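Local coordinates for protein parahox neighbor (Phaeodactylum tricornutum CCAP 1055/1, PDB 5Z5M) that probably catalyses the last two steps of urate degradation, hydrolysing 5-hydroxyisourate and decarboxylating the resulting OHCU stereoselectively to (S)-allantoin, at residues G24-S29 and E160-I165; S114-Y119 and F125-A130; D121-P126 and E152-V157. All blocks are in the same frame, centred on the assembly; numbering follows the deposited sequence.

Contact 1: residues G24-S29 and E160-I165; sequences GIYEHS and EQVHKI
Tyr26 OH and His163 ND1 lie 2.7 Å apart in a hydrogen bond that ties the loop 24-29 to the helix segment 160-165. Both rings meet at their rims. ND1 lies in the plane of the phenol at its edge, the hydroxyl end lies in the plane of the imidazole, and the two planes stand at 83° with centroids 5.6 Å apart, so neither ring covers the other. In His163, CG is anti to the carbonyl carbon (chi1 -70°), which brings ND1 round to the phenol although the CB bond leaves the helix away from the loop. The other ring nitrogen, NE2, is hydrogen-bonded to Asn61 of helix 49-61, so the imidazole is held at two points, which should fix its rotation. Apolar contact is slight: Tyr26 CE2 reaches Val162 CG2 only at 4.5 Å. A water donates to both Val162 O, at 2.9 Å, and Ile25 O, at 3.2 Å, bridging two backbone carbonyls that cannot bond each other. Inside the all-helical OHCU decarboxylase domain, the direct link across this buried seam is one phenol-imidazole bond, supplemented by a water between two carbonyls, while the phenol ring is enclosed by Val60, Leu71 and Ala166.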
loop_
_atom_site.group_PDB
_atom_site.type_symbol
_atom_site.label_atom_id
_atom_site.label_comp_id
_atom_site.label_asym_id
_atom_site.label_seq_id
_atom_site.Cartn_x
_atom_site.Cartn_y
_atom_site.Cartn_z
ATOM N N GLY A 24 3.381 34.275 26.014
ATOM C CA GLY A 24 4.598 34.062 25.247
ATOM C C GLY A 24 4.548 32.850 24.330
ATOM O O GLY A 24 5.533 32.524 23.665
ATOM N N ILE A 25 3.398 32.183 24.300
ATOM C CA ILE A 25 3.185 31.037 23.414
ATOM C C ILE A 25 3.519 31.405 21.969
ATOM O O ILE A 25 4.247 30.684 21.283
ATOM C CB ILE A 25 1.733 30.530 23.495
ATOM C CG1 ILE A 25 1.437 29.942 24.882
ATOM C CG2 ILE A 25 1.469 29.499 22.413
ATOM C CD1 ILE A 25 2.537 29.037 25.433
ATOM N N TYR A 26 2.979 32.532 21.517
ATOM C CA TYR A 26 3.404 33.140 20.265
ATOM C C TYR A 26 4.313 34.320 20.597
ATOM O O TYR A 26 3.990 35.151 21.452
ATOM C CB TYR A 26 2.203 33.574 19.419
ATOM C CG TYR A 26 1.390 32.416 18.864
ATOM C CD1 TYR A 26 0.333 31.869 19.589
ATOM C CD2 TYR A 26 1.678 31.874 17.616
ATOM C CE1 TYR A 26 -0.411 30.815 19.082
ATOM C CE2 TYR A 26 0.940 30.818 17.104
ATOM C CZ TYR A 26 -0.101 30.291 17.843
ATOM O OH TYR A 26 -0.832 29.238 17.335
ATOM N N GLU A 27 5.457 34.365 19.925
ATOM C CA GLU A 27 6.532 35.301 20.239
ATOM C C GLU A 27 6.109 36.759 20.142
ATOM O O GLU A 27 5.642 37.211 19.094
ATOM C CB GLU A 27 7.724 35.059 19.309
ATOM C CG GLU A 27 9.042 35.599 19.825
ATOM C CD GLU A 27 9.684 34.680 20.847
ATOM O OE1 GLU A 27 9.127 33.592 21.108
ATOM O OE2 GLU A 27 10.749 35.045 21.388
ATOM N N HIS A 28 6.288 37.486 21.243
ATOM C CA HIS A 28 5.973 38.912 21.317
ATOM C C HIS A 28 4.561 39.187 20.832
ATOM O O HIS A 28 4.310 40.191 20.167
ATOM C CB HIS A 28 6.973 39.732 20.500
ATOM C CG HIS A 28 8.399 39.530 20.910
ATOM N ND1 HIS A 28 8.762 38.760 21.991
ATOM C CD2 HIS A 28 9.554 39.998 20.375
ATOM C CE1 HIS A 28 10.079 38.760 22.109
ATOM N NE2 HIS A 28 10.581 39.504 21.141
ATOM N N SER A 29 3.647 38.278 21.157
ATOM C CA SER A 29 2.278 38.371 20.679
ATOM C C SER A 29 1.291 38.115 21.806
ATOM O O SER A 29 0.484 37.188 21.740
ATOM C CB SER A 29 2.048 37.381 19.535
ATOM O OG SER A 29 2.943 37.632 18.467
ATOM N N GLU A 160 2.810 27.802 9.396
ATOM C CA GLU A 160 2.658 26.433 9.887
ATOM C C GLU A 160 3.724 26.138 10.939
ATOM O O GLU A 160 3.437 25.528 11.967
ATOM C CB GLU A 160 2.736 25.425 8.735
ATOM C CG GLU A 160 1.495 25.420 7.847
ATOM C CD GLU A 160 1.622 24.533 6.616
ATOM O OE1 GLU A 160 2.725 23.993 6.357
ATOM O OE2 GLU A 160 0.604 24.374 5.908
ATOM N N GLN A 161 4.951 26.595 10.687
ATOM C CA GLN A 161 6.044 26.397 11.634
ATOM C C GLN A 161 5.801 27.115 12.969
ATOM O O GLN A 161 6.091 26.553 14.024
ATOM C CB GLN A 161 7.379 26.853 11.027
ATOM C CG GLN A 161 7.788 26.118 9.736
ATOM C CD GLN A 161 8.008 24.617 9.918
ATOM O OE1 GLN A 161 8.639 24.174 10.878
ATOM N NE2 GLN A 161 7.487 23.831 8.987
ATOM N N VAL A 162 5.263 28.337 12.951
ATOM C CA VAL A 162 5.067 29.036 14.221
ATOM C C VAL A 162 3.967 28.370 15.056
ATOM O O VAL A 162 4.048 28.358 16.280
ATOM C CB VAL A 162 4.739 30.549 14.043
ATOM C CG1 VAL A 162 5.845 31.250 13.266
ATOM C CG2 VAL A 162 3.394 30.759 13.388
ATOM N N HIS A 163 2.958 27.800 14.404
ATOM C CA HIS A 163 1.918 27.080 15.135
ATOM C C HIS A 163 2.498 25.826 15.761
ATOM O O HIS A 163 2.091 25.427 16.847
ATOM C CB HIS A 163 0.744 26.703 14.228
ATOM C CG HIS A 163 -0.073 27.875 13.779
ATOM N ND1 HIS A 163 -0.521 28.845 14.645
ATOM C CD2 HIS A 163 -0.532 28.220 12.554
ATOM C CE1 HIS A 163 -1.216 29.747 13.973
ATOM N NE2 HIS A 163 -1.243 29.386 12.702
ATOM N N LYS A 164 3.446 25.201 15.065
ATOM C CA LYS A 164 4.082 23.999 15.584
ATOM C C LYS A 164 4.928 24.348 16.802
ATOM O O LYS A 164 5.011 23.574 17.744
ATOM C CB LYS A 164 4.941 23.331 14.509
ATOM C CG LYS A 164 4.148 22.610 13.436
ATOM C CD LYS A 164 4.986 22.406 12.178
ATOM C CE LYS A 164 6.122 21.428 12.415
ATOM N NZ LYS A 164 6.842 21.091 11.152
ATOM N N ILE A 165 5.559 25.516 16.766
ATOM C CA ILE A 165 6.366 25.985 17.886
ATOM C C ILE A 165 5.473 26.340 19.075
ATOM O O ILE A 165 5.813 26.060 20.225
ATOM C CB ILE A 165 7.230 27.195 17.468
ATOM C CG1 ILE A 165 8.335 26.725 16.525
ATOM C CG2 ILE A 165 7.830 27.881 18.684
ATOM C CD1 ILE A 165 9.014 27.829 15.764
HETATM O O HOH W 1 5.037 30.267 18.251
#

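Contact 2: residues S114-Y119 and F125-A130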
loop_
_atom_site.group_PDB
_atom_site.type_symbol
_atom_site.label_atom_id
_atom_site.label_comp_id
_atom_site.label_asym_id
_atom_site.label_seq_id
_atom_site.Cartn_x
_atom_site.Cartn_y
_atom_site.Cartn_z
ATOM N N SER A 114 24.853 31.913 4.269
ATOM C CA SER A 114 24.496 32.344 2.925
ATOM C C SER A 114 23.019 32.092 2.629
ATOM O O SER A 114 22.298 33.003 2.231
ATOM C CB SER A 114 25.373 31.632 1.890
ATOM O OG SER A 114 25.143 32.153 0.598
ATOM N N LEU A 115 22.577 30.852 2.820
ATOM C CA LEU A 115 21.178 30.500 2.606
ATOM C C LEU A 115 20.241 31.307 3.500
ATOM O O LEU A 115 19.195 31.773 3.054
ATOM C CB LEU A 115 20.956 29.007 2.853
ATOM C CG LEU A 115 21.576 28.035 1.849
ATOM C CD1 LEU A 115 21.392 26.600 2.317
ATOM C CD2 LEU A 115 20.992 28.235 0.454
ATOM N N ASN A 116 20.618 31.463 4.765
ATOM C CA ASN A 116 19.754 32.115 5.740
ATOM C C ASN A 116 19.626 33.596 5.421
ATOM O O ASN A 116 18.558 34.188 5.577
ATOM C CB ASN A 116 20.298 31.904 7.156
ATOM C CG ASN A 116 19.348 32.394 8.229
ATOM O OD1 ASN A 116 18.220 31.920 8.333
ATOM N ND2 ASN A 116 19.807 33.338 9.044
ATOM N N GLY A 117 20.722 34.184 4.949
ATOM C CA GLY A 117 20.709 35.556 4.476
ATOM C C GLY A 117 19.810 35.716 3.264
ATOM O O GLY A 117 18.951 36.596 3.240
ATOM N N ALA A 118 19.994 34.851 2.268
ATOM C CA ALA A 118 19.176 34.884 1.058
ATOM C C ALA A 118 17.688 34.751 1.384
ATOM O O ALA A 118 16.872 35.549 0.922
ATOM C CB ALA A 118 19.605 33.787 0.097
ATOM N N TYR A 119 17.345 33.749 2.184
ATOM C CA TYR A 119 15.949 33.492 2.547
ATOM C C TYR A 119 15.251 34.743 3.077
ATOM O O TYR A 119 14.186 35.119 2.595
ATOM C CB TYR A 119 15.860 32.386 3.594
ATOM C CG TYR A 119 14.438 31.956 3.917
ATOM C CD1 TYR A 119 13.883 30.833 3.318
ATOM C CD2 TYR A 119 13.654 32.670 4.821
ATOM C CE1 TYR A 119 12.595 30.426 3.607
ATOM C CE2 TYR A 119 12.357 32.271 5.115
ATOM C CZ TYR A 119 11.834 31.151 4.503
ATOM O OH TYR A 119 10.551 30.741 4.788
ATOM N N PHE A 125 10.766 37.890 5.923
ATOM C CA PHE A 125 10.674 37.361 7.284
ATOM C C PHE A 125 11.751 36.288 7.464
ATOM O O PHE A 125 12.254 35.750 6.479
ATOM C CB PHE A 125 9.270 36.801 7.570
ATOM C CG PHE A 125 8.747 35.887 6.499
ATOM C CD1 PHE A 125 7.953 36.380 5.477
ATOM C CD2 PHE A 125 9.050 34.534 6.515
ATOM C CE1 PHE A 125 7.471 35.546 4.490
ATOM C CE2 PHE A 125 8.572 33.693 5.531
ATOM C CZ PHE A 125 7.781 34.199 4.514
ATOM N N PRO A 126 12.129 35.992 8.719
ATOM C CA PRO A 126 13.225 35.040 8.939
ATOM C C PRO A 126 12.857 33.585 8.649
ATOM O O PRO A 126 11.681 33.218 8.630
ATOM C CB PRO A 126 13.560 35.226 10.426
ATOM C CG PRO A 126 12.334 35.804 11.032
ATOM C CD PRO A 126 11.711 36.654 9.970
ATOM N N PHE A 127 13.876 32.767 8.411
ATOM C CA PHE A 127 13.679 31.339 8.222
ATOM C C PHE A 127 13.271 30.712 9.541
ATOM O O PHE A 127 13.994 30.804 10.534
ATOM C CB PHE A 127 14.952 30.684 7.685
ATOM C CG PHE A 127 14.856 29.193 7.536
ATOM C CD1 PHE A 127 14.211 28.631 6.445
ATOM C CD2 PHE A 127 15.424 28.354 8.475
ATOM C CE1 PHE A 127 14.128 27.255 6.300
ATOM C CE2 PHE A 127 15.346 26.976 8.336
ATOM C CZ PHE A 127 14.698 26.431 7.243
ATOM N N ILE A 128 12.107 30.075 9.545
ATOM C CA ILE A 128 11.580 29.451 10.745
ATOM C C ILE A 128 11.423 27.950 10.527
ATOM O O ILE A 128 10.896 27.514 9.503
ATOM C CB ILE A 128 10.230 30.080 11.149
ATOM C CG1 ILE A 128 10.397 31.587 11.347
ATOM C CG2 ILE A 128 9.675 29.425 12.413
ATOM C CD1 ILE A 128 9.090 32.326 11.548
ATOM N N LEU A 129 11.903 27.164 11.485
ATOM C CA LEU A 129 11.832 25.711 11.399
ATOM C C LEU A 129 11.513 25.094 12.759
ATOM O O LEU A 129 12.266 25.262 13.720
ATOM C CB LEU A 129 13.146 25.138 10.859
ATOM C CG LEU A 129 13.149 23.625 10.648
ATOM C CD1 LEU A 129 12.108 23.215 9.610
ATOM C CD2 LEU A 129 14.527 23.132 10.238
ATOM N N ALA A 130 10.389 24.388 12.833
ATOM C CA ALA A 130 9.980 23.728 14.067
ATOM C C ALA A 130 10.265 22.233 14.010
ATOM O O ALA A 130 9.449 21.457 13.513
ATOM C CB ALA A 130 8.506 23.965 14.328
HETATM O O HOH W 2 10.360 30.959 7.703
#
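Aromatic packing between Tyr119 and Phe127 dominates this contact of helix 106-123 with the extended chain that follows it in the OHCU decarboxylase domain. The rings form a T-shaped (edge-to-face) pair, planes at 85° and centroids 5.2 Å apart, with Phe127 CD1 standing over the tyrosine face near its rim. Phe127 CB adds a CH-pi contact to the same ring, 4.0 Å from its centroid and 22° off the normal. The CB bond of Tyr119 points toward the loop, and with CG anti to the backbone N (chi1 -174°) the ring lies against the Phe127 backbone; Tyr119 CE2 comes within 3.5 Å of Phe127 CA. In further van der Waals contacts, Phe125 CE2 lies 3.6 Å from Tyr119 OH, and Asn116 OD1 touches Phe127 CB, while Asn116 ND2 is hydrogen-bonded to Asp77. The polar links across the contact run through one water. It donates to Tyr119 OH and to Pro126 O, at 2.8 Å from the latter, and accepts from Ile128 N, at 2.7 Å, gripped by three groups. Glu154 is a further hydrogen-bond partner of the phenol oxygen. Tyr119 thus has two roles, its ring face serving the apolar interior and its hydroxyl a buried polar network, whereas Phe125 O is buried without a partner.

Contact 3: residues D121-P126 and E152-V157; sequences DQCGFP and EQEFMV
Cys123 and Phe125 meet Glu154 and Phe155 where helix 106-123 ends against helix 151-173, within the all-helical OHCU decarboxylase fold. Gly124 makes the exit: it is the first residue to leave helical angles, with phi at 87°, where a CB would jam against the carbonyl oxygen of Cys123. Beyond this turn Phe125 holds CG between its backbone N and carbonyl carbon (chi1 48°), a crowded position that folds the ring back so that Cys123 CB sits over its centre, 3.8 Å above the plane. The ring's outer edge is thereby presented to the helix backbone. CZ lies 3.7 Å from Glu154 C, which is near the ring plane, and 3.6 Å from Phe155 N. Phe155, with CG anti to its own N (chi1 -175°), crosses Phe125 at about a right angle and receives CE1 in its plane, at its edge. Replacing Phe125 by alanine is likely to leave a gap beside the Glu154-Phe155 peptide and take the aromatic neighbour from Cys123 CB and the Phe155 edge. Glu154 bends at chi2, its CB and CG packing on Cys123, while its carboxylate turns to Arg146 in a salt bridge and to His149 and Tyr119 in hydrogen bonds. Lys65 makes a cation-pi contact with the Phe155 ring, and Glu152 of a neighbouring subunit packs against it. Between the two segments, Cys123 SG comes closest to the helix at Glu154 CB, 3.8 Å away.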
loop_
_atom_site.group_PDB
_atom_site.type_symbol
_atom_site.label_atom_id
_atom_site.label_comp_id
_atom_site.label_asym_id
_atom_site.label_seq_id
_atom_site.Cartn_x
_atom_site.Cartn_y
_atom_site.Cartn_z
ATOM N N ASP A 121 16.160 37.825 2.844
ATOM C CA ASP A 121 16.184 38.859 1.810
ATOM C C ASP A 121 14.969 38.780 0.903
ATOM O O ASP A 121 14.321 39.787 0.625
ATOM C CB ASP A 121 17.451 38.751 0.951
ATOM C CG ASP A 121 18.711 39.106 1.710
ATOM O OD1 ASP A 121 18.604 39.765 2.765
ATOM O OD2 ASP A 121 19.812 38.730 1.247
ATOM N N GLN A 122 14.662 37.576 0.443
ATOM C CA GLN A 122 13.647 37.416 -0.585
ATOM C C GLN A 122 12.246 37.245 0.002
ATOM O O GLN A 122 11.255 37.498 -0.681
ATOM C CB GLN A 122 13.996 36.231 -1.492
ATOM C CG GLN A 122 14.184 34.913 -0.768
ATOM C CD GLN A 122 14.936 33.886 -1.605
ATOM O OE1 GLN A 122 15.902 34.212 -2.298
ATOM N NE2 GLN A 122 14.489 32.639 -1.549
ATOM N N CYS A 123 12.163 36.837 1.268
ATOM C CA CYS A 123 10.867 36.558 1.897
ATOM C C CYS A 123 10.310 37.700 2.753
ATOM O O CYS A 123 9.094 37.849 2.879
ATOM C CB CYS A 123 10.963 35.295 2.756
ATOM S SG CYS A 123 10.931 33.781 1.799
ATOM N N GLY A 124 11.192 38.492 3.353
ATOM C CA GLY A 124 10.761 39.588 4.199
ATOM C C GLY A 124 10.529 39.167 5.638
ATOM O O GLY A 124 10.133 39.980 6.474
ATOM N N PHE A 125 10.766 37.890 5.923
ATOM C CA PHE A 125 10.674 37.361 7.284
ATOM C C PHE A 125 11.751 36.288 7.464
ATOM O O PHE A 125 12.254 35.750 6.479
ATOM C CB PHE A 125 9.270 36.801 7.570
ATOM C CG PHE A 125 8.747 35.887 6.499
ATOM C CD1 PHE A 125 7.953 36.380 5.477
ATOM C CD2 PHE A 125 9.050 34.534 6.515
ATOM C CE1 PHE A 125 7.471 35.546 4.490
ATOM C CE2 PHE A 125 8.572 33.693 5.531
ATOM C CZ PHE A 125 7.781 34.199 4.514
ATOM N N PRO A 126 12.129 35.992 8.719
ATOM C CA PRO A 126 13.225 35.040 8.939
ATOM C C PRO A 126 12.857 33.585 8.649
ATOM O O PRO A 126 11.681 33.218 8.630
ATOM C CB PRO A 126 13.560 35.226 10.426
ATOM C CG PRO A 126 12.334 35.804 11.032
ATOM C CD PRO A 126 11.711 36.654 9.970
ATOM N N GLU A 152 5.122 33.689 -1.219
ATOM C CA GLU A 152 3.761 33.386 -0.790
ATOM C C GLU A 152 3.628 31.937 -0.339
ATOM O O GLU A 152 2.837 31.638 0.555
ATOM C CB GLU A 152 2.740 33.686 -1.895
ATOM C CG GLU A 152 2.931 32.909 -3.190
ATOM C CD GLU A 152 3.839 33.625 -4.173
ATOM O OE1 GLU A 152 4.456 34.645 -3.788
ATOM O OE2 GLU A 152 3.928 33.176 -5.337
ATOM N N GLN A 153 4.396 31.036 -0.945
ATOM C CA GLN A 153 4.418 29.664 -0.461
ATOM C C GLN A 153 5.091 29.630 0.904
ATOM O O GLN A 153 4.609 28.974 1.823
ATOM C CB GLN A 153 5.144 28.718 -1.422
ATOM C CG GLN A 153 5.139 27.275 -0.908
ATOM C CD GLN A 153 5.854 26.299 -1.821
ATOM O OE1 GLN A 153 6.209 26.631 -2.952
ATOM N NE2 GLN A 153 6.067 25.082 -1.332
ATOM N N GLU A 154 6.203 30.346 1.032
ATOM C CA GLU A 154 6.958 30.344 2.277
ATOM C C GLU A 154 6.229 31.044 3.416
ATOM O O GLU A 154 6.460 30.731 4.582
ATOM C CB GLU A 154 8.329 30.979 2.069
ATOM C CG GLU A 154 9.340 29.985 1.537
ATOM C CD GLU A 154 9.344 28.691 2.350
ATOM O OE1 GLU A 154 9.703 28.743 3.547
ATOM O OE2 GLU A 154 8.977 27.633 1.802
ATOM N N PHE A 155 5.358 31.991 3.080
ATOM C CA PHE A 155 4.552 32.672 4.089
ATOM C C PHE A 155 3.632 31.662 4.776
ATOM O O PHE A 155 3.485 31.674 5.997
ATOM C CB PHE A 155 3.745 33.809 3.457
ATOM C CG PHE A 155 2.980 34.642 4.449
ATOM C CD1 PHE A 155 3.626 35.595 5.218
ATOM C CD2 PHE A 155 1.612 34.485 4.598
ATOM C CE1 PHE A 155 2.926 36.368 6.127
ATOM C CE2 PHE A 155 0.903 35.258 5.501
ATOM C CZ PHE A 155 1.561 36.199 6.267
ATOM N N MET A 156 3.031 30.785 3.978
ATOM C CA MET A 156 2.218 29.680 4.489
ATOM C C MET A 156 3.020 28.681 5.312
ATOM O O MET A 156 2.581 28.234 6.370
ATOM C CB MET A 156 1.542 28.946 3.332
ATOM C CG MET A 156 0.363 29.678 2.764
ATOM S SD MET A 156 -0.875 29.866 4.057
ATOM C CE MET A 156 -1.146 28.152 4.505
ATOM N N VAL A 157 4.188 28.307 4.805
ATOM C CA VAL A 157 5.033 27.342 5.494
ATOM C C VAL A 157 5.513 27.904 6.831
ATOM O O VAL A 157 5.511 27.207 7.837
ATOM C CB VAL A 157 6.252 26.938 4.636
ATOM C CG1 VAL A 157 7.172 26.011 5.416
ATOM C CG2 VAL A 157 5.796 26.282 3.335
#

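All three contacts are buried within the OHCU decarboxylase region, although contact 1 lies about 16 Å from the chain centre and contacts 2 and 3 about 23 Å. Contacts 1 and 3 both use helix 151-173, about 16 Å apart between centres; contacts 2 and 3 share helix 106-123, Phe125 and Pro126. Chemistry differs with place: contact 1 is the one with a direct hydrogen bond between its segments, contact 2 joins aromatic packing to a water network, and contact 3 has no such bond. Gln161 OE1 lies 2.6 Å from Ala130 N, a probable hydrogen bond joining contacts 1 and 2. Contact 1 reaches a neighbouring subunit through Glu160 and Lys164, contact 3 through residues that include the buried Phe155.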